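Local coordinates for cytoplasmic protein (Cryptococcus neoformans var. grubii serotype A, PDB 7LPO) that probably hydrolyses steryl beta-glucosides, as a sterylglucosidase of glycoside hydrolase family 5, at residues Cys666-Val671 / Tyr710-His715; Thr687-Ala692 / Ile766-Asn771. One frame throughout, in Å; residues are numbered along the deposited sequence.

Both contacts lie in the C-terminal beta domain of this family 5 glycoside hydrolase. From the N terminus, the first segment met is Cys666-Val671; the chain then turns back through strand 676-682 and reaches Thr687-Ala692. It returns at Tyr710-His715, and there contact 1 closes its loop. Contact 2 closes only at Ile766-Asn771, near the C-terminal end. The two loops therefore cross: 687-692 lies within the first, and 710-715 within the second. Contact 1 belongs to the layer facing the N-terminal part, where strand 669-673 also pairs with strand 35-43. Contact 2 joins the two central strands of a four-stranded sheet. The layers touch where Pro668 meets Phe689 and Pro670 meets Tyr691.

Contact 1 of 2, residues Cys666-Val671 / Tyr710-His715; sequences CRPYPV and YLPFVH
The Tyr710 ring, in the C-terminal beta domain, has Pro712 N over one face, toward the rim, and Arg667 O in plane at its edge, 3.3 Å from CD2. Cys666 SG also lies at that ring's edge, 90° off the normal: a sulfur-aromatic contact, with SG 3.3 Å from Tyr710 OH. Tyr669 meets the Tyr710 ring obliquely, its CE1 4.1 Å from Tyr710 CD2. Val714 CG1 sits over a face of the His715 ring, while Cys666 O and Pro712 CG lie at its edge.

Tyr669 and Tyr710 form an antiparallel hydrogen-bonded pair, which joins strands 669-673 and 707-710. Tyr710 N gives the shorter bond, 2.9 Å to Tyr669 O. The return bond, Tyr669 N to Tyr710 O, is longer, 3.3 Å. Tyr710 CG is anti to the backbone N (chi1 168°), which carries the ring along Arg667 toward Cys666. Both phenol hydroxyls find hydrogen-bond partners outside the two segments: Tyr669 OH bonds Gly95 O and Tyr710 OH bonds Ala93 O, tying the domain to the N-terminal part.

Beyond the pair, Pro668 packs obliquely on Pro712, and Cys666 SG reaches Pro712 CB at 3.5 Å. From helix 713-716, His715 NE2, which also has a weak bond to Ala663 O, makes a weak, bent bond to Cys666 O, 2.9 Å long with 121° at the hydrogen.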
ATOM      1  N   CYS A 666      17.542  -3.970   6.710  1.00 18.13           N
ATOM      2  CA  CYS A 666      18.184  -5.240   6.377  1.00 16.03           C
ATOM      3  C   CYS A 666      18.505  -5.952   7.686  1.00 14.06           C
ATOM      4  O   CYS A 666      19.397  -5.521   8.427  1.00 15.79           O
ATOM      5  CB  CYS A 666      19.446  -5.015   5.546  1.00 16.41           C
ATOM      6  SG  CYS A 666      20.242  -6.550   5.025  1.00 18.74           S
ATOM      7  N   ARG A 667      17.779  -7.034   7.968  1.00 15.32           N
ATOM      8  CA  ARG A 667      17.731  -7.614   9.304  1.00 15.54           C
ATOM      9  C   ARG A 667      17.732  -9.133   9.239  1.00 15.44           C
ATOM     10  O   ARG A 667      17.245  -9.716   8.265  1.00 16.52           O
ATOM     11  CB  ARG A 667      16.471  -7.182  10.071  1.00 20.57           C
ATOM     12  CG  ARG A 667      16.062  -5.723   9.898  1.00 24.02           C
ATOM     13  CD  ARG A 667      14.568  -5.539  10.182  1.00 23.05           C
ATOM     14  NE  ARG A 667      14.217  -5.834  11.567  1.00 21.33           N
ATOM     15  CZ  ARG A 667      14.458  -5.021  12.599  1.00 20.08           C
ATOM     16  NH1 ARG A 667      15.056  -3.846  12.416  1.00 19.01           N
ATOM     17  NH2 ARG A 667      14.098  -5.384  13.824  1.00 19.33           N
ATOM     18  N   PRO A 668      18.260  -9.798  10.268  1.00 15.91           N
ATOM     19  CA  PRO A 668      18.137 -11.261  10.336  1.00 17.94           C
ATOM     20  C   PRO A 668      16.699 -11.681  10.598  1.00 20.04           C
ATOM     21  O   PRO A 668      15.969 -11.028  11.347  1.00 21.31           O
ATOM     22  CB  PRO A 668      19.041 -11.638  11.514  1.00 17.04           C
ATOM     23  CG  PRO A 668      18.982 -10.407  12.407  1.00 16.40           C
ATOM     24  CD  PRO A 668      18.948  -9.241  11.452  1.00 16.07           C
ATOM     25  N   TYR A 669      16.297 -12.787   9.984  1.00 18.56           N
ATOM     26  CA  TYR A 669      14.969 -13.336  10.215  1.00 17.51           C
ATOM     27  C   TYR A 669      14.925 -14.759   9.672  1.00 19.25           C
ATOM     28  O   TYR A 669      15.729 -15.121   8.804  1.00 19.38           O
ATOM     29  CB  TYR A 669      13.880 -12.473   9.557  1.00 14.34           C
ATOM     30  CG  TYR A 669      13.763 -12.617   8.070  1.00 14.29           C
ATOM     31  CD1 TYR A 669      14.642 -11.966   7.221  1.00 14.29           C
ATOM     32  CD2 TYR A 669      12.748 -13.381   7.510  1.00 14.27           C
ATOM     33  CE1 TYR A 669      14.530 -12.094   5.845  1.00 15.45           C
ATOM     34  CE2 TYR A 669      12.616 -13.507   6.146  1.00 14.26           C
ATOM     35  CZ  TYR A 669      13.511 -12.863   5.316  1.00 15.80           C
ATOM     36  OH  TYR A 669      13.381 -12.994   3.960  1.00 18.47           O
ATOM     37  N   PRO A 670      13.988 -15.579  10.175  1.00 18.68           N
ATOM     38  CA  PRO A 670      13.857 -16.970   9.715  1.00 19.02           C
ATOM     39  C   PRO A 670      13.016 -17.080   8.450  1.00 18.25           C
ATOM     40  O   PRO A 670      11.808 -16.830   8.462  1.00 17.64           O
ATOM     41  CB  PRO A 670      13.185 -17.664  10.908  1.00 18.63           C
ATOM     42  CG  PRO A 670      12.337 -16.571  11.527  1.00 18.04           C
ATOM     43  CD  PRO A 670      13.067 -15.262  11.283  1.00 17.88           C
ATOM     44  N   VAL A 671      13.654 -17.502   7.359  1.00 19.67           N
ATOM     45  CA  VAL A 671      12.949 -17.657   6.093  1.00 22.16           C
ATOM     46  C   VAL A 671      12.002 -18.853   6.140  1.00 20.85           C
ATOM     47  O   VAL A 671      10.900 -18.811   5.575  1.00 19.69           O
ATOM     48  CB  VAL A 671      13.965 -17.788   4.944  1.00 24.84           C
ATOM     49  CG1 VAL A 671      13.257 -18.151   3.668  1.00 30.13           C
ATOM     50  CG2 VAL A 671      14.761 -16.504   4.780  1.00 23.21           C
ATOM     51  N   TYR A 710      18.148 -16.072   7.561  1.00 17.31           N
ATOM     52  CA  TYR A 710      18.972 -15.108   6.844  1.00 15.60           C
ATOM     53  C   TYR A 710      19.784 -14.294   7.845  1.00 15.77           C
ATOM     54  O   TYR A 710      19.222 -13.717   8.780  1.00 16.23           O
ATOM     55  CB  TYR A 710      18.092 -14.186   5.995  1.00 14.84           C
ATOM     56  CG  TYR A 710      18.800 -12.971   5.431  1.00 14.45           C
ATOM     57  CD1 TYR A 710      19.677 -13.087   4.361  1.00 14.02           C
ATOM     58  CD2 TYR A 710      18.570 -11.708   5.953  1.00 16.01           C
ATOM     59  CE1 TYR A 710      20.319 -11.972   3.841  1.00 14.04           C
ATOM     60  CE2 TYR A 710      19.207 -10.603   5.453  1.00 14.05           C
ATOM     61  CZ  TYR A 710      20.079 -10.733   4.390  1.00 14.05           C
ATOM     62  OH  TYR A 710      20.703  -9.624   3.872  1.00 14.07           O
ATOM     63  N   LEU A 711      21.099 -14.247   7.649  1.00 16.23           N
ATOM     64  CA  LEU A 711      21.975 -13.422   8.482  1.00 16.69           C
ATOM     65  C   LEU A 711      22.698 -12.400   7.614  1.00 17.21           C
ATOM     66  O   LEU A 711      23.605 -12.771   6.845  1.00 17.64           O
ATOM     67  CB  LEU A 711      22.982 -14.287   9.234  1.00 19.48           C
ATOM     68  CG  LEU A 711      22.415 -15.308  10.223  1.00 20.69           C
ATOM     69  CD1 LEU A 711      23.549 -16.192  10.724  1.00 23.27           C
ATOM     70  CD2 LEU A 711      21.704 -14.649  11.381  1.00 19.67           C
ATOM     71  N   PRO A 712      22.356 -11.116   7.699  1.00 15.29           N
ATOM     72  CA  PRO A 712      22.879 -10.153   6.717  1.00 17.16           C
ATOM     73  C   PRO A 712      24.343  -9.794   6.953  1.00 16.68           C
ATOM     74  O   PRO A 712      24.763  -9.510   8.079  1.00 16.70           O
ATOM     75  CB  PRO A 712      21.967  -8.930   6.893  1.00 16.86           C
ATOM     76  CG  PRO A 712      21.480  -9.025   8.316  1.00 17.38           C
ATOM     77  CD  PRO A 712      21.404 -10.507   8.643  1.00 16.57           C
ATOM     78  N   PHE A 713      25.110  -9.790   5.860  1.00 17.42           N
ATOM     79  CA  PHE A 713      26.445  -9.203   5.876  1.00 14.13           C
ATOM     80  C   PHE A 713      26.424  -7.794   6.445  1.00 16.68           C
ATOM     81  O   PHE A 713      27.403  -7.350   7.053  1.00 14.18           O
ATOM     82  CB  PHE A 713      27.025  -9.139   4.454  1.00 14.13           C
ATOM     83  CG  PHE A 713      27.395 -10.467   3.870  1.00 14.12           C
ATOM     84  CD1 PHE A 713      27.955 -11.462   4.650  1.00 17.91           C
ATOM     85  CD2 PHE A 713      27.198 -10.709   2.526  1.00 17.80           C
ATOM     86  CE1 PHE A 713      28.305 -12.680   4.100  1.00 20.67           C
ATOM     87  CE2 PHE A 713      27.536 -11.916   1.968  1.00 20.30           C
ATOM     88  CZ  PHE A 713      28.093 -12.909   2.758  1.00 22.27           C
ATOM     89  N   VAL A 714      25.332  -7.062   6.210  1.00 17.97           N
ATOM     90  CA  VAL A 714      25.201  -5.688   6.686  1.00 17.04           C
ATOM     91  C   VAL A 714      25.497  -5.590   8.176  1.00 17.14           C
ATOM     92  O   VAL A 714      26.068  -4.596   8.642  1.00 18.15           O
ATOM     93  CB  VAL A 714      23.790  -5.159   6.356  1.00 17.63           C
ATOM     94  CG1 VAL A 714      23.412  -4.036   7.278  1.00 18.07           C
ATOM     95  CG2 VAL A 714      23.709  -4.730   4.914  1.00 18.25           C
ATOM     96  N   HIS A 715      25.100  -6.604   8.952  1.00 17.38           N
ATOM     97  CA  HIS A 715      25.305  -6.597  10.393  1.00 19.08           C
ATOM     98  C   HIS A 715      26.370  -7.567  10.881  1.00 22.40           C
ATOM     99  O   HIS A 715      26.917  -7.359  11.971  1.00 26.15           O
ATOM    100  CB  HIS A 715      24.000  -6.949  11.127  1.00 17.84           C
ATOM    101  CG  HIS A 715      22.936  -5.911  10.997  1.00 17.70           C
ATOM    102  ND1 HIS A 715      22.960  -4.731  11.706  1.00 17.38           N
ATOM    103  CD2 HIS A 715      21.828  -5.865  10.221  1.00 17.37           C
ATOM    104  CE1 HIS A 715      21.905  -4.005  11.384  1.00 17.77           C
ATOM    105  NE2 HIS A 715      21.204  -4.670  10.481  1.00 18.46           N
TER

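Contact 2 of 2, residues Thr687-Ala692 / Ile766-Asn771; sequences TKFKYA and IEVQRN
Phe689 and Val768 are linked by two backbone bonds, each 2.8 Å: Phe689 N to Val768 O and Val768 N to Phe689 O. Tyr691 and Ile766 form the next hydrogen-bonded pair. Lys690 and Glu767 are the non-hydrogen-bonded pair between them. There the strands are close, and Glu767 CA makes a CA-H...O contact with Phe689 O, 3.1 Å away. The strand segments run antiparallel at 166°.

One side-chain bond extends this ladder. Arg770 N donates to Thr687 OG1 at 2.9 Å, with a fairly straight N-H...O angle of 159°. Thr687 OG1 sits between its backbone N and carbonyl carbon (chi1 78°), which puts the oxygen within reach of Arg770 N. It also lies against Gln769 CB. The guanidinium of Arg770 leads away, and its NE and NH2 bond to Ala717 O and Ala718 O.

Apolar contacts fill the face of Phe689, Tyr691, Ile766 and Val768. Val768 CG2 meets the edge of the Phe689 ring, 4.1 Å from CD2, as the two side chains run side by side. Ile766 CG2 touches Tyr691 CB at 3.7 Å and lies at the edge of the Tyr691 ring. Pro668 and Tyr716 also pack on Phe689, and Tyr691 OH bonds Thr673 OG1.

The other face is polar. Lys690 and Glu767 run side by side and touch through their CG atoms. Their charged ends, NZ and OE1, are 5.4 Å apart, so any attraction acts without direct contact. Lys688 lies beside Gln769 in the same way, its CE 3.8 Å from Gln769 OE1.

Strands 689-696 and 761-770 are the central pair of a four-stranded antiparallel sheet. Its apolar face packs on the layer carrying Pro668, consistent with the beta-sandwich-like C-terminal domain of such glycoside hydrolases.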
ATOM      1  N   THR A 687      24.074  -6.126  17.753  1.00 21.75           N
ATOM      2  CA  THR A 687      23.906  -7.138  16.715  1.00 21.10           C
ATOM      3  C   THR A 687      23.232  -8.392  17.247  1.00 18.33           C
ATOM      4  O   THR A 687      23.033  -9.340  16.482  1.00 17.87           O
ATOM      5  CB  THR A 687      25.222  -7.553  16.036  1.00 21.44           C
ATOM      6  OG1 THR A 687      25.954  -8.450  16.882  1.00 19.64           O
ATOM      7  CG2 THR A 687      26.074  -6.331  15.726  1.00 23.36           C
ATOM      8  N   LYS A 688      22.833  -8.412  18.517  1.00 18.21           N
ATOM      9  CA  LYS A 688      22.271  -9.614  19.113  1.00 19.10           C
ATOM     10  C   LYS A 688      20.935  -9.963  18.478  1.00 19.53           C
ATOM     11  O   LYS A 688      20.055  -9.109  18.338  1.00 21.39           O
ATOM     12  CB  LYS A 688      22.109  -9.422  20.617  1.00 19.35           C
ATOM     13  CG  LYS A 688      23.444  -9.487  21.358  1.00 21.23           C
ATOM     14  CD  LYS A 688      23.326  -8.981  22.777  1.00 25.81           C
ATOM     15  CE  LYS A 688      24.341  -9.664  23.679  1.00 33.02           C
ATOM     16  NZ  LYS A 688      24.176  -9.216  25.102  1.00 38.97           N
ATOM     17  N   PHE A 689      20.799 -11.231  18.099  1.00 19.86           N
ATOM     18  CA  PHE A 689      19.610 -11.775  17.466  1.00 18.36           C
ATOM     19  C   PHE A 689      19.189 -12.999  18.257  1.00 19.36           C
ATOM     20  O   PHE A 689      20.027 -13.847  18.573  1.00 19.78           O
ATOM     21  CB  PHE A 689      19.899 -12.151  16.016  1.00 16.88           C
ATOM     22  CG  PHE A 689      18.795 -12.899  15.341  1.00 15.22           C
ATOM     23  CD1 PHE A 689      17.594 -12.283  15.049  1.00 15.21           C
ATOM     24  CD2 PHE A 689      18.977 -14.205  14.949  1.00 15.68           C
ATOM     25  CE1 PHE A 689      16.596 -12.964  14.399  1.00 15.19           C
ATOM     26  CE2 PHE A 689      17.973 -14.891  14.302  1.00 15.19           C
ATOM     27  CZ  PHE A 689      16.787 -14.267  14.026  1.00 15.18           C
ATOM     28  N   LYS A 690      17.903 -13.090  18.576  1.00 21.78           N
ATOM     29  CA  LYS A 690      17.367 -14.225  19.311  1.00 20.89           C
ATOM     30  C   LYS A 690      16.058 -14.657  18.670  1.00 20.63           C
ATOM     31  O   LYS A 690      15.146 -13.845  18.495  1.00 21.04           O
ATOM     32  CB  LYS A 690      17.148 -13.876  20.787  1.00 20.82           C
ATOM     33  CG  LYS A 690      16.489 -14.992  21.584  1.00 23.51           C
ATOM     34  CD  LYS A 690      16.729 -14.821  23.071  1.00 30.91           C
ATOM     35  CE  LYS A 690      16.289 -16.065  23.844  1.00 39.78           C
ATOM     36  NZ  LYS A 690      15.501 -15.726  25.069  1.00 45.24           N
ATOM     37  N   TYR A 691      15.976 -15.935  18.314  1.00 19.85           N
ATOM     38  CA  TYR A 691      14.804 -16.512  17.671  1.00 17.80           C
ATOM     39  C   TYR A 691      14.331 -17.697  18.498  1.00 18.74           C
ATOM     40  O   TYR A 691      15.110 -18.622  18.765  1.00 18.35           O
ATOM     41  CB  TYR A 691      15.141 -16.944  16.247  1.00 15.67           C
ATOM     42  CG  TYR A 691      13.995 -17.578  15.508  1.00 15.73           C
ATOM     43  CD1 TYR A 691      12.697 -17.094  15.643  1.00 16.74           C
ATOM     44  CD2 TYR A 691      14.203 -18.658  14.672  1.00 17.04           C
ATOM     45  CE1 TYR A 691      11.652 -17.670  14.971  1.00 16.18           C
ATOM     46  CE2 TYR A 691      13.157 -19.232  13.979  1.00 17.63           C
ATOM     47  CZ  TYR A 691      11.890 -18.735  14.131  1.00 19.41           C
ATOM     48  OH  TYR A 691      10.855 -19.307  13.434  1.00 23.74           O
ATOM     49  N   ALA A 692      13.056 -17.675  18.891  1.00 19.66           N
ATOM     50  CA  ALA A 692      12.414 -18.764  19.616  1.00 17.58           C
ATOM     51  C   ALA A 692      11.330 -19.386  18.746  1.00 20.27           C
ATOM     52  O   ALA A 692      10.516 -18.668  18.153  1.00 22.05           O
ATOM     53  CB  ALA A 692      11.801 -18.264  20.925  1.00 17.92           C
ATOM     54  N   ILE A 766      17.683 -19.922  19.424  1.00 22.73           N
ATOM     55  CA  ILE A 766      18.972 -19.726  18.775  1.00 22.61           C
ATOM     56  C   ILE A 766      19.331 -18.257  18.924  1.00 19.93           C
ATOM     57  O   ILE A 766      18.484 -17.383  18.706  1.00 17.12           O
ATOM     58  CB  ILE A 766      18.948 -20.149  17.290  1.00 24.98           C
ATOM     59  CG1 ILE A 766      20.370 -20.144  16.730  1.00 27.07           C
ATOM     60  CG2 ILE A 766      18.041 -19.251  16.465  1.00 26.30           C
ATOM     61  CD1 ILE A 766      20.538 -20.996  15.484  1.00 28.57           C
ATOM     62  N   GLU A 767      20.576 -17.988  19.309  1.00 22.97           N
ATOM     63  CA  GLU A 767      21.067 -16.631  19.499  1.00 26.25           C
ATOM     64  C   GLU A 767      22.314 -16.418  18.654  1.00 26.89           C
ATOM     65  O   GLU A 767      23.172 -17.301  18.557  1.00 28.32           O
ATOM     66  CB  GLU A 767      21.365 -16.360  20.969  1.00 29.56           C
ATOM     67  CG  GLU A 767      20.183 -16.642  21.877  1.00 34.66           C
ATOM     68  CD  GLU A 767      20.583 -16.824  23.325  1.00 40.82           C
ATOM     69  OE1 GLU A 767      20.834 -15.799  23.995  1.00 43.33           O
ATOM     70  OE2 GLU A 767      20.644 -17.989  23.791  1.00 42.12           O
ATOM     71  N   VAL A 768      22.403 -15.239  18.046  1.00 21.74           N
ATOM     72  CA  VAL A 768      23.467 -14.905  17.110  1.00 20.58           C
ATOM     73  C   VAL A 768      23.967 -13.505  17.429  1.00 21.30           C
ATOM     74  O   VAL A 768      23.181 -12.621  17.786  1.00 20.76           O
ATOM     75  CB  VAL A 768      22.971 -14.978  15.651  1.00 19.02           C
ATOM     76  CG1 VAL A 768      24.085 -14.565  14.674  1.00 18.86           C
ATOM     77  CG2 VAL A 768      22.446 -16.365  15.330  1.00 20.44           C
ATOM     78  N   GLN A 769      25.277 -13.303  17.310  1.00 20.36           N
ATOM     79  CA  GLN A 769      25.829 -11.958  17.341  1.00 20.36           C
ATOM     80  C   GLN A 769      27.147 -11.950  16.591  1.00 20.22           C
ATOM     81  O   GLN A 769      27.822 -12.977  16.481  1.00 19.73           O
ATOM     82  CB  GLN A 769      26.037 -11.439  18.767  1.00 22.23           C
ATOM     83  CG  GLN A 769      27.032 -12.215  19.599  1.00 26.08           C
ATOM     84  CD  GLN A 769      27.028 -11.766  21.052  1.00 32.58           C
ATOM     85  OE1 GLN A 769      27.155 -10.576  21.350  1.00 35.88           O
ATOM     86  NE2 GLN A 769      26.861 -12.713  21.962  1.00 35.79           N
ATOM     87  N   ARG A 770      27.511 -10.776  16.087  1.00 18.78           N
ATOM     88  CA  ARG A 770      28.811 -10.620  15.455  1.00 21.98           C
ATOM     89  C   ARG A 770      29.914 -10.672  16.507  1.00 21.71           C
ATOM     90  O   ARG A 770      29.827 -10.016  17.550  1.00 20.89           O
ATOM     91  CB  ARG A 770      28.883  -9.305  14.688  1.00 21.03           C
ATOM     92  CG  ARG A 770      30.179  -9.149  13.899  1.00 19.34           C
ATOM     93  CD  ARG A 770      30.205  -7.840  13.126  1.00 17.23           C
ATOM     94  NE  ARG A 770      31.472  -7.665  12.418  1.00 17.83           N
ATOM     95  CZ  ARG A 770      32.539  -7.060  12.937  1.00 19.70           C
ATOM     96  NH1 ARG A 770      32.513  -6.564  14.170  1.00 18.13           N
ATOM     97  NH2 ARG A 770      33.644  -6.955  12.223  1.00 21.24           N
ATOM     98  N   ASN A 771      30.950 -11.457  16.232  1.00 23.43           N
ATOM     99  CA  ASN A 771      32.108 -11.508  17.116  1.00 23.81           C
ATOM    100  C   ASN A 771      32.773 -10.145  17.182  1.00 25.98           C
ATOM    101  O   ASN A 771      33.188  -9.599  16.155  1.00 26.69           O
ATOM    102  CB  ASN A 771      33.094 -12.556  16.619  1.00 23.16           C
ATOM    103  CG  ASN A 771      32.574 -13.952  16.800  1.00 24.05           C
ATOM    104  OD1 ASN A 771      31.970 -14.271  17.829  1.00 25.66           O
ATOM    105  ND2 ASN A 771      32.786 -14.796  15.800  1.00 24.54           N
TER